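Local coordinates for Tv2483 (Treponema vincentii, PDB 6DET), which selectively binds L-arginine as a lipoprotein of the family 3 solute-binding proteins, probably delivering it to an ABC transporter, at residues F103-E108 against Y218-F223; L120-I125 against D193-L198; V127-R132 against P205-I210; N142-V147 against I168-A173. One frame throughout, in Å; residues are numbered along the deposited sequence.

Contact 1 (F103-E108 against Y218-F223); sequences FSVTEE and YYTFAF. With ARG (arginine), chain B.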
# COMPACT_ATOMS: atom_id res chain seq x y z
N PHE A 103 0.74 -2.41 0.69
CA PHE A 103 1.06 -2.82 2.05
C PHE A 103 2.53 -2.53 2.37
O PHE A 103 3.44 -3.11 1.75
CB PHE A 103 0.73 -4.32 2.19
CG PHE A 103 0.84 -4.86 3.60
CD1 PHE A 103 -0.30 -5.10 4.36
CD2 PHE A 103 2.08 -5.18 4.15
CE1 PHE A 103 -0.19 -5.59 5.64
CE2 PHE A 103 2.18 -5.67 5.44
CZ PHE A 103 1.03 -5.89 6.18
N SER A 104 2.78 -1.68 3.37
CA SER A 104 4.13 -1.29 3.77
C SER A 104 4.81 -2.30 4.70
O SER A 104 4.22 -2.80 5.66
CB SER A 104 4.08 0.07 4.45
OG SER A 104 3.58 1.04 3.56
N VAL A 105 6.08 -2.59 4.42
CA VAL A 105 6.92 -3.28 5.39
C VAL A 105 7.20 -2.37 6.58
O VAL A 105 7.60 -1.21 6.41
CB VAL A 105 8.23 -3.75 4.75
CG1 VAL A 105 9.08 -4.45 5.80
CG2 VAL A 105 7.94 -4.67 3.58
N THR A 106 6.98 -2.88 7.79
CA THR A 106 7.45 -2.25 9.01
C THR A 106 8.08 -3.32 9.88
O THR A 106 7.81 -4.53 9.71
CB THR A 106 6.36 -1.56 9.83
OG1 THR A 106 5.52 -2.56 10.43
CG2 THR A 106 5.51 -0.60 8.98
N GLU A 107 8.90 -2.87 10.82
CA GLU A 107 9.53 -3.83 11.72
C GLU A 107 8.49 -4.56 12.57
O GLU A 107 8.55 -5.78 12.73
CB GLU A 107 10.57 -3.12 12.60
CG GLU A 107 11.82 -2.70 11.82
CD GLU A 107 12.49 -3.86 11.10
OE1 GLU A 107 12.93 -4.81 11.77
OE2 GLU A 107 12.55 -3.84 9.85
N GLU A 108 7.50 -3.82 13.09
CA GLU A 108 6.40 -4.44 13.84
C GLU A 108 5.70 -5.51 13.00
O GLU A 108 5.41 -6.61 13.49
CB GLU A 108 5.41 -3.36 14.29
CG GLU A 108 3.99 -3.83 14.64
CD GLU A 108 3.91 -4.51 15.98
OE1 GLU A 108 4.96 -4.67 16.64
OE2 GLU A 108 2.79 -4.88 16.39
N TYR A 218 9.35 0.25 1.96
CA TYR A 218 9.09 -0.68 0.89
C TYR A 218 7.68 -1.21 0.99
O TYR A 218 7.15 -1.36 2.10
CB TYR A 218 10.02 -1.88 0.94
CG TYR A 218 11.46 -1.46 1.04
CD1 TYR A 218 12.15 -1.03 -0.08
CD2 TYR A 218 12.13 -1.49 2.26
CE1 TYR A 218 13.47 -0.63 0.02
CE2 TYR A 218 13.44 -1.09 2.36
CZ TYR A 218 14.11 -0.66 1.24
OH TYR A 218 15.43 -0.27 1.34
N TYR A 219 7.08 -1.45 -0.16
CA TYR A 219 5.80 -2.13 -0.27
C TYR A 219 6.07 -3.62 -0.48
O TYR A 219 7.06 -3.99 -1.12
CB TYR A 219 5.00 -1.63 -1.47
CG TYR A 219 4.24 -0.30 -1.30
CD1 TYR A 219 4.06 0.28 -0.06
CD2 TYR A 219 3.65 0.27 -2.40
CE1 TYR A 219 3.27 1.48 0.07
CE2 TYR A 219 2.90 1.44 -2.31
CZ TYR A 219 2.72 2.03 -1.07
OH TYR A 219 1.92 3.15 -0.99
N THR A 220 5.16 -4.44 0.01
CA THR A 220 5.23 -5.89 -0.12
C THR A 220 3.82 -6.43 -0.32
O THR A 220 2.83 -5.67 -0.38
CB THR A 220 5.92 -6.50 1.11
OG1 THR A 220 6.09 -7.92 0.95
CG2 THR A 220 5.11 -6.26 2.36
N PHE A 221 3.71 -7.76 -0.41
CA PHE A 221 2.44 -8.46 -0.30
C PHE A 221 2.53 -9.33 0.94
O PHE A 221 3.54 -10.03 1.13
CB PHE A 221 2.15 -9.29 -1.54
CG PHE A 221 2.20 -8.52 -2.81
CD1 PHE A 221 1.46 -7.33 -2.95
CD2 PHE A 221 2.97 -8.95 -3.87
CE1 PHE A 221 1.53 -6.64 -4.13
CE2 PHE A 221 3.03 -8.24 -5.04
CZ PHE A 221 2.31 -7.09 -5.17
N ALA A 222 1.52 -9.24 1.81
CA ALA A 222 1.55 -9.85 3.14
C ALA A 222 0.78 -11.17 3.16
O ALA A 222 -0.35 -11.24 2.66
CB ALA A 222 0.96 -8.90 4.19
N PHE A 223 1.37 -12.19 3.81
CA PHE A 223 0.82 -13.54 3.88
C PHE A 223 0.79 -13.99 5.33
O PHE A 223 1.43 -13.39 6.20
CB PHE A 223 1.66 -14.52 3.06
CG PHE A 223 1.59 -14.28 1.59
CD1 PHE A 223 2.30 -13.24 1.02
CD2 PHE A 223 0.80 -15.07 0.78
CE1 PHE A 223 2.24 -12.99 -0.31
CE2 PHE A 223 0.73 -14.81 -0.58
CZ PHE A 223 1.45 -13.74 -1.11
N ARG B . 0.87 1.64 3.05
CA ARG B . -0.40 1.58 3.83
C ARG B . -0.34 0.41 4.81
O ARG B . 0.48 -0.51 4.58
CB ARG B . -1.61 1.42 2.91
CG ARG B . -1.88 2.61 2.01
CD ARG B . -3.04 2.40 1.03
NE ARG B . -4.28 2.25 1.75
CZ ARG B . -4.95 1.10 1.89
NH1 ARG B . -6.07 1.11 2.62
NH2 ARG B . -4.51 -0.02 1.32
OXT ARG B . -1.10 0.38 5.78
O HOH W 1 0.86 -4.24 -1.71
O HOH W 2 9.74 -0.48 4.79

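Contact 2 (L120-I125 against D193-L198); sequences LQNAKI and DLIYSL. With ARG (arginine), chain B.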
# COMPACT_ATOMS: atom_id res chain seq x y z
N LEU A 120 8.05 -2.37 -4.56
CA LEU A 120 8.10 -0.92 -4.79
C LEU A 120 8.72 -0.24 -3.58
O LEU A 120 8.60 -0.75 -2.47
CB LEU A 120 6.71 -0.29 -5.01
CG LEU A 120 5.94 -0.61 -6.29
CD1 LEU A 120 4.51 -0.10 -6.23
CD2 LEU A 120 6.72 -0.02 -7.49
N GLN A 121 9.38 0.91 -3.82
CA GLN A 121 9.72 1.84 -2.75
C GLN A 121 8.58 2.82 -2.55
O GLN A 121 7.82 3.11 -3.48
CB GLN A 121 10.98 2.65 -3.07
CG GLN A 121 12.24 1.91 -2.87
CD GLN A 121 13.40 2.82 -3.14
OE1 GLN A 121 13.63 3.19 -4.28
NE2 GLN A 121 14.07 3.27 -2.08
N ASN A 122 8.45 3.30 -1.33
CA ASN A 122 7.45 4.31 -1.03
C ASN A 122 8.01 5.24 0.04
O ASN A 122 9.02 4.95 0.69
CB ASN A 122 6.15 3.66 -0.55
CG ASN A 122 5.11 4.69 -0.18
OD1 ASN A 122 4.67 5.48 -1.04
ND2 ASN A 122 4.71 4.69 1.09
N ALA A 123 7.35 6.38 0.17
CA ALA A 123 7.63 7.31 1.24
C ALA A 123 6.30 7.88 1.70
O ALA A 123 5.41 8.08 0.88
CB ALA A 123 8.53 8.44 0.78
N LYS A 124 6.17 8.09 3.00
CA LYS A 124 5.04 8.84 3.53
C LYS A 124 5.40 10.32 3.45
O LYS A 124 6.48 10.72 3.86
CB LYS A 124 4.77 8.43 4.96
CG LYS A 124 3.93 7.12 5.00
CD LYS A 124 3.69 6.61 6.39
CE LYS A 124 2.83 5.35 6.38
NZ LYS A 124 3.09 4.46 5.21
N ILE A 125 4.46 11.11 2.96
CA ILE A 125 4.62 12.54 2.76
C ILE A 125 3.45 13.25 3.43
O ILE A 125 2.38 12.68 3.64
CB ILE A 125 4.71 12.89 1.27
CG1 ILE A 125 3.46 12.40 0.53
CG2 ILE A 125 5.94 12.22 0.66
CD1 ILE A 125 3.36 12.83 -0.90
N ASP A 193 0.67 8.16 1.09
CA ASP A 193 1.82 7.48 0.49
C ASP A 193 2.12 8.12 -0.85
O ASP A 193 1.21 8.37 -1.66
CB ASP A 193 1.59 5.97 0.28
CG ASP A 193 1.52 5.17 1.57
OD1 ASP A 193 1.80 5.69 2.67
OD2 ASP A 193 1.19 3.95 1.47
N LEU A 194 3.40 8.40 -1.08
CA LEU A 194 3.82 8.93 -2.37
C LEU A 194 3.29 8.11 -3.53
O LEU A 194 2.77 8.67 -4.50
CB LEU A 194 5.36 8.98 -2.41
CG LEU A 194 5.96 9.53 -3.70
CD1 LEU A 194 5.57 10.98 -3.90
CD2 LEU A 194 7.48 9.39 -3.64
N ILE A 195 3.39 6.77 -3.46
CA ILE A 195 3.15 5.92 -4.63
C ILE A 195 1.73 6.12 -5.17
O ILE A 195 1.52 6.25 -6.38
CB ILE A 195 3.41 4.44 -4.29
CG1 ILE A 195 4.93 4.18 -4.29
CG2 ILE A 195 2.70 3.51 -5.26
CD1 ILE A 195 5.58 4.13 -5.70
N TYR A 196 0.73 6.12 -4.29
CA TYR A 196 -0.64 6.24 -4.80
C TYR A 196 -1.02 7.68 -5.05
O TYR A 196 -2.10 7.92 -5.61
CB TYR A 196 -1.68 5.53 -3.88
CG TYR A 196 -1.91 6.10 -2.48
CD1 TYR A 196 -1.63 5.35 -1.34
CD2 TYR A 196 -2.51 7.35 -2.32
CE1 TYR A 196 -1.88 5.85 -0.08
CE2 TYR A 196 -2.75 7.87 -1.07
CZ TYR A 196 -2.45 7.13 0.05
OH TYR A 196 -2.72 7.66 1.30
N SER A 197 -0.13 8.62 -4.74
CA SER A 197 -0.33 10.07 -4.91
C SER A 197 0.31 10.63 -6.18
O SER A 197 0.14 11.82 -6.47
CB SER A 197 0.24 10.79 -3.70
OG SER A 197 -0.44 10.39 -2.55
N LEU A 198 1.03 9.81 -6.96
CA LEU A 198 1.81 10.36 -8.06
C LEU A 198 0.94 11.11 -9.07
O LEU A 198 1.33 12.17 -9.56
CB LEU A 198 2.61 9.26 -8.73
CG LEU A 198 3.73 8.74 -7.83
CD1 LEU A 198 4.34 7.49 -8.42
CD2 LEU A 198 4.79 9.81 -7.59
N ARG B . 0.87 1.64 3.05
CA ARG B . -0.40 1.58 3.83
C ARG B . -0.34 0.41 4.81
O ARG B . 0.48 -0.51 4.58
CB ARG B . -1.61 1.42 2.91
CG ARG B . -1.88 2.61 2.01
CD ARG B . -3.04 2.40 1.03
NE ARG B . -4.28 2.25 1.75
CZ ARG B . -4.95 1.10 1.89
NH1 ARG B . -6.07 1.11 2.62
NH2 ARG B . -4.51 -0.02 1.32
OXT ARG B . -1.10 0.38 5.78

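Contact 3 (V127-R132 against P205-I210); sequences VTLAGR and PQYSII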
# COMPACT_ATOMS: atom_id res chain seq x y z
N VAL A 127 0.84 16.47 3.27
CA VAL A 127 0.18 17.33 2.30
C VAL A 127 -0.64 18.36 3.05
O VAL A 127 -1.30 18.04 4.05
CB VAL A 127 -0.70 16.52 1.32
CG1 VAL A 127 -1.46 17.44 0.36
CG2 VAL A 127 0.17 15.51 0.52
N THR A 128 -0.55 19.62 2.60
CA THR A 128 -1.31 20.72 3.17
C THR A 128 -2.04 21.44 2.04
O THR A 128 -1.86 21.10 0.86
CB THR A 128 -0.42 21.72 3.93
OG1 THR A 128 0.53 22.31 3.02
CG2 THR A 128 0.33 21.03 5.03
N LEU A 129 -2.84 22.45 2.41
CA LEU A 129 -3.37 23.38 1.42
C LEU A 129 -2.28 24.36 1.00
O LEU A 129 -1.55 24.89 1.85
CB LEU A 129 -4.57 24.13 2.00
CG LEU A 129 -5.73 23.25 2.44
CD1 LEU A 129 -6.73 24.06 3.23
CD2 LEU A 129 -6.40 22.62 1.24
N ALA A 130 -2.17 24.60 -0.31
CA ALA A 130 -0.99 25.27 -0.85
C ALA A 130 -0.98 26.74 -0.49
O ALA A 130 0.08 27.37 -0.45
CB ALA A 130 -0.94 25.12 -2.37
N GLY A 131 -2.15 27.30 -0.21
CA GLY A 131 -2.25 28.73 -0.02
C GLY A 131 -2.06 29.10 1.44
O GLY A 131 -2.48 30.18 1.87
N ARG A 132 -1.43 28.21 2.19
CA ARG A 132 -1.28 28.40 3.62
C ARG A 132 0.16 28.64 4.06
O ARG A 132 0.38 28.95 5.23
CB ARG A 132 -1.85 27.20 4.37
CG ARG A 132 -3.34 27.03 4.16
CD ARG A 132 -4.13 28.18 4.74
NE ARG A 132 -5.55 27.85 4.86
CZ ARG A 132 -6.40 27.80 3.84
NH1 ARG A 132 -5.98 28.05 2.61
NH2 ARG A 132 -7.67 27.50 4.06
N PRO A 205 -2.75 20.87 -7.84
CA PRO A 205 -1.80 21.72 -7.10
C PRO A 205 -2.43 22.75 -6.17
O PRO A 205 -1.75 23.70 -5.76
CB PRO A 205 -1.06 22.43 -8.22
CG PRO A 205 -2.11 22.67 -9.16
CD PRO A 205 -2.85 21.33 -9.23
N GLN A 206 -3.71 22.60 -5.85
CA GLN A 206 -4.29 23.29 -4.71
C GLN A 206 -3.67 22.76 -3.43
O GLN A 206 -3.98 23.23 -2.33
CB GLN A 206 -5.81 23.09 -4.68
CG GLN A 206 -6.26 21.64 -4.66
CD GLN A 206 -7.76 21.49 -4.51
OE1 GLN A 206 -8.38 22.10 -3.64
NE2 GLN A 206 -8.35 20.67 -5.38
N TYR A 207 -2.79 21.77 -3.55
CA TYR A 207 -2.20 21.10 -2.42
C TYR A 207 -0.69 21.29 -2.44
O TYR A 207 -0.08 21.40 -3.51
CB TYR A 207 -2.54 19.60 -2.42
CG TYR A 207 -4.02 19.32 -2.28
CD1 TYR A 207 -4.74 19.84 -1.22
CD2 TYR A 207 -4.70 18.55 -3.21
CE1 TYR A 207 -6.10 19.59 -1.08
CE2 TYR A 207 -6.07 18.29 -3.08
CZ TYR A 207 -6.76 18.83 -2.01
OH TYR A 207 -8.10 18.59 -1.86
N SER A 208 -0.10 21.34 -1.26
CA SER A 208 1.34 21.53 -1.11
C SER A 208 1.91 20.33 -0.37
O SER A 208 1.31 19.81 0.57
CB SER A 208 1.64 22.83 -0.34
OG SER A 208 2.98 22.84 0.12
N ILE A 209 3.06 19.86 -0.83
CA ILE A 209 3.78 18.79 -0.16
C ILE A 209 4.94 19.38 0.63
O ILE A 209 5.77 20.12 0.08
CB ILE A 209 4.28 17.74 -1.16
CG1 ILE A 209 3.13 17.11 -1.94
CG2 ILE A 209 5.04 16.64 -0.44
CD1 ILE A 209 3.61 16.34 -3.17
N ILE A 210 5.00 19.04 1.91
CA ILE A 210 6.17 19.41 2.71
C ILE A 210 7.39 18.68 2.16
O ILE A 210 7.38 17.45 2.00
CB ILE A 210 5.94 19.08 4.19
CG1 ILE A 210 4.69 19.80 4.72
CG2 ILE A 210 7.16 19.44 5.00
CD1 ILE A 210 4.71 21.29 4.54

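Contact 4 (N142-V147 against I168-A173); sequences NRTIAV and IIKAMA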
# COMPACT_ATOMS: atom_id res chain seq x y z
N ASN A 142 1.53 21.64 16.94
CA ASN A 142 0.25 22.11 17.47
C ASN A 142 -0.78 22.21 16.36
O ASN A 142 -1.55 23.17 16.27
CB ASN A 142 0.40 23.46 18.19
CG ASN A 142 1.47 23.44 19.26
OD1 ASN A 142 2.48 24.14 19.15
ND2 ASN A 142 1.26 22.65 20.30
N ARG A 143 -0.78 21.22 15.48
CA ARG A 143 -1.76 21.11 14.42
C ARG A 143 -2.49 19.78 14.56
O ARG A 143 -2.10 18.91 15.34
CB ARG A 143 -1.10 21.17 13.03
CG ARG A 143 -0.24 22.39 12.79
CD ARG A 143 -1.04 23.64 12.56
NE ARG A 143 -0.15 24.72 12.15
CZ ARG A 143 -0.51 25.99 12.01
NH1 ARG A 143 -1.77 26.36 12.26
NH2 ARG A 143 0.38 26.90 11.64
N THR A 144 -3.54 19.63 13.77
CA THR A 144 -4.24 18.36 13.62
C THR A 144 -3.90 17.76 12.27
O THR A 144 -4.03 18.42 11.24
CB THR A 144 -5.74 18.57 13.76
OG1 THR A 144 -6.01 19.05 15.07
CG2 THR A 144 -6.52 17.28 13.52
N ILE A 145 -3.50 16.49 12.27
CA ILE A 145 -3.07 15.82 11.06
C ILE A 145 -3.87 14.53 10.91
O ILE A 145 -3.97 13.75 11.86
CB ILE A 145 -1.57 15.51 11.07
CG1 ILE A 145 -0.78 16.80 11.35
CG2 ILE A 145 -1.17 14.84 9.74
CD1 ILE A 145 0.71 16.61 11.42
N ALA A 146 -4.43 14.33 9.72
CA ALA A 146 -5.27 13.16 9.47
C ALA A 146 -4.44 12.08 8.81
O ALA A 146 -3.57 12.36 7.97
CB ALA A 146 -6.48 13.50 8.58
N VAL A 147 -4.71 10.84 9.20
CA VAL A 147 -4.04 9.68 8.63
C VAL A 147 -5.10 8.63 8.36
O VAL A 147 -6.14 8.58 9.03
CB VAL A 147 -2.93 9.13 9.56
CG1 VAL A 147 -1.96 10.24 9.94
CG2 VAL A 147 -3.53 8.46 10.82
N ILE A 168 -2.21 16.50 17.08
CA ILE A 168 -3.45 15.74 17.21
C ILE A 168 -3.60 14.91 15.94
O ILE A 168 -3.57 15.46 14.84
CB ILE A 168 -4.66 16.66 17.41
CG1 ILE A 168 -4.43 17.61 18.58
CG2 ILE A 168 -5.94 15.86 17.62
CD1 ILE A 168 -5.47 18.72 18.69
N ILE A 169 -3.76 13.60 16.09
CA ILE A 169 -3.87 12.70 14.95
C ILE A 169 -5.31 12.23 14.81
O ILE A 169 -5.90 11.72 15.77
CB ILE A 169 -2.90 11.52 15.08
CG1 ILE A 169 -1.47 12.06 15.05
CG2 ILE A 169 -3.12 10.53 13.96
CD1 ILE A 169 -0.42 11.06 15.45
N LYS A 170 -5.90 12.44 13.64
CA LYS A 170 -7.26 11.97 13.35
C LYS A 170 -7.16 10.83 12.34
O LYS A 170 -6.62 11.03 11.24
CB LYS A 170 -8.16 13.08 12.80
CG LYS A 170 -8.69 14.00 13.87
CD LYS A 170 -9.64 15.03 13.30
CE LYS A 170 -10.11 15.98 14.38
NZ LYS A 170 -10.77 15.26 15.51
N ALA A 171 -7.68 9.67 12.70
CA ALA A 171 -7.67 8.50 11.83
C ALA A 171 -8.98 8.42 11.07
O ALA A 171 -10.06 8.53 11.66
CB ALA A 171 -7.45 7.22 12.64
N MET A 172 -8.88 8.23 9.76
CA MET A 172 -10.03 8.16 8.88
C MET A 172 -10.03 6.87 8.08
O MET A 172 -9.00 6.19 7.94
CB MET A 172 -10.04 9.38 7.97
CG MET A 172 -9.73 10.63 8.78
SD MET A 172 -10.26 12.17 8.03
CE MET A 172 -10.39 13.20 9.49
N ALA A 173 -11.20 6.51 7.55
CA ALA A 173 -11.39 5.19 6.96
C ALA A 173 -11.03 5.10 5.48
O ALA A 173 -10.84 3.98 4.98
CB ALA A 173 -12.86 4.77 7.12

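Contact 1 (F103-E108 against Y218-F223)
Ser104 meets Tyr219 beside the bound arginine: Ser104 OG lies in the plane of the tyrosine ring, 3.5 Å from CE1 at its edge. The ligand holds Ser104 at two points. Ser104 N donates an almost straight bond to the carboxylate O of the arginine, and the arginine N donates to Ser104 OG at 2.8 Å, while Glu217 is a further partner of that hydroxyl. Below this shell, Thr220 N donates to Phe103 O and Val105 N to Tyr218 O, each at 2.8 Å, tying the end of strand 98-104 antiparallel to strand 215-223. Strand 215-223 also borders strand 120-129 and so runs between the two lobes of the type II periplasmic-binding-protein fold, with the ligand in the cleft. With CG anti to the backbone N (chi1 -172°), the Phe103 ring lies with one face over Ala222, whose CB is 3.6 Å from its centroid in a CH-pi contact. Val105 CG2 presses Thr220 CG2 at a tight 3.5 Å, the two side chains crossing at about a right angle. Further out, one water links Phe103 N to Thr220 O and a second links Val105 O to Tyr218 N. Thr220 OG1 is bonded to Cys116 O.

Contact 2 (L120-I125 against D193-L198)
Asn122 turns its CG away from its own backbone N (chi1 178°), which carries the amide across to the single short turn of helix at 194-197; Asp193, its CG beside the backbone N and anti to the carbonyl carbon, sends its carboxylate the same way as the Lys124 chain. The amide oxygen is then placed to serve the helix: Ile195 N donates to Asn122 OD1 at 3.0 Å, with the N-H pointing almost straight down the carbonyl. One residue earlier, Leu194 N makes a nearly linear 2.8 Å bond to Ala123 O, and the strand thereby takes up two amide hydrogens at the start of the helix. The Asn122 and Asp193 side chains cross at about a right angle, with the amide and carboxylate planes 60° apart, and Asn122 ND2 finds its hydrogen-bond partner in Glu217. Lys124 lies alongside Asp193 and bends at its last torsion, so that NZ forms a salt bridge with Asp193 OD1 at 3.1 Å, approaching on the syn side and 23° out of plane. Glu217 is a second anionic partner of the lysine. The other oxygen, Asp193 OD2, accepts from the ligand's N at 2.8 Å and is also bonded to Tyr219 OH. Lysine and ligand ammonium together would be expected to stabilise a charged carboxylate. Apolar contacts flank this polar centre, Leu120 CD1 against Ile195 CG2 and Ile125 CD1 against Leu194 CD1. An aspartate that grips the ligand's alpha-amino group from the second lobe is characteristic of amino-acid-binding proteins of this family.

Contact 3 (V127-R132 against P205-I210)
Val127 packs against Tyr207 and Ile209: its CG1, anti to the backbone N at chi1 176°, comes within 3.7 Å of Tyr207 CB, and CG2 leans on Ile209 CG1. Val127 CA also makes a short C-H...O approach to Ser208 O. Next, Thr128 forms the hydrogen-bonded pair of this antiparallel ladder with Ser208, Thr128 N giving to Ser208 O and Ser208 N to Thr128 O, both at 2.8 Å. Thr128 O also lies in plane at the edge of the Tyr207 ring. Leu129 begins by heading off from the partner strand, yet its CD2 returns to the rim of that ring, 3.8 Å from Tyr207 CE1. Ala130 closes the ladder where the strand gives way to a turn: its N bonds Gln206 O at 3.0 Å, and its CA rests on Ser208 CB at 3.6 Å. Gln206 CG lies over the centre of one Tyr207 face, and the phenol OH is bonded to Asp183 of helix 175-184. The join of strand 207-209 to the end of strand 120-129 thus rests on main-chain bonds, which set its register, while side chains add apolar packing around Val127 and Tyr207.

Contact 4 (N142-V147 against I168-A173)
Thr144 and Ile168 are neighbours on one face of two parallel strands, Thr144 OG1 lying 3.6 Å from Ile168 CB. The threonine sets OG1 beside its backbone N (chi1 -63°), which leaves CG2 on the carbonyl side, against the Lys170 chain; CG, CD and CE of the lysine all pass it, CD at 3.9 Å. That chain stays extended until a bend at its last torsion, and its amino end leads away from strand 143-148. On the other face, Val147 places CG1 beside the backbone N (chi1 -54°), which leaves CG2 between the backbone N and carbonyl carbon, meeting Ile169 CG2 at 3.8 Å. Met172 runs extended beyond CG and brings SD and CE to Ala146 CB, each at 4.0 Å. Five backbone hydrogen bonds pass back and forth between the strands, from Ile168 N to Arg143 O at one end to Met172 N to Val147 O at the other. The strands are the two outer members of a beta-alpha-beta unit with helix 153-158 between them. Leu157 of that helix packs on Ile145, Val147 and Ile169, helix 175-184 receives Ala146 and Met172 on the opposite face, and strand 189-193 continues the sheet beyond strand 143-148.

In the fold
Contacts 1 and 2 are buried and both touch the bound arginine, whereas contacts 3 and 4 are partly exposed and lie farther out in the second lobe. Tyr219 bridges the first two through both its side chain and its backbone, so the two contacts meet directly beside the ligand. Strand 120-129 serves both contact 2 and contact 3, and Ile125 packs on Ile209 where they meet. Chemistry follows position: charged and polar side chains concentrate around the ligand in contacts 1 and 2, while contacts 3 and 4 are backbone ladders with mainly apolar packing, antiparallel in one and parallel in the other.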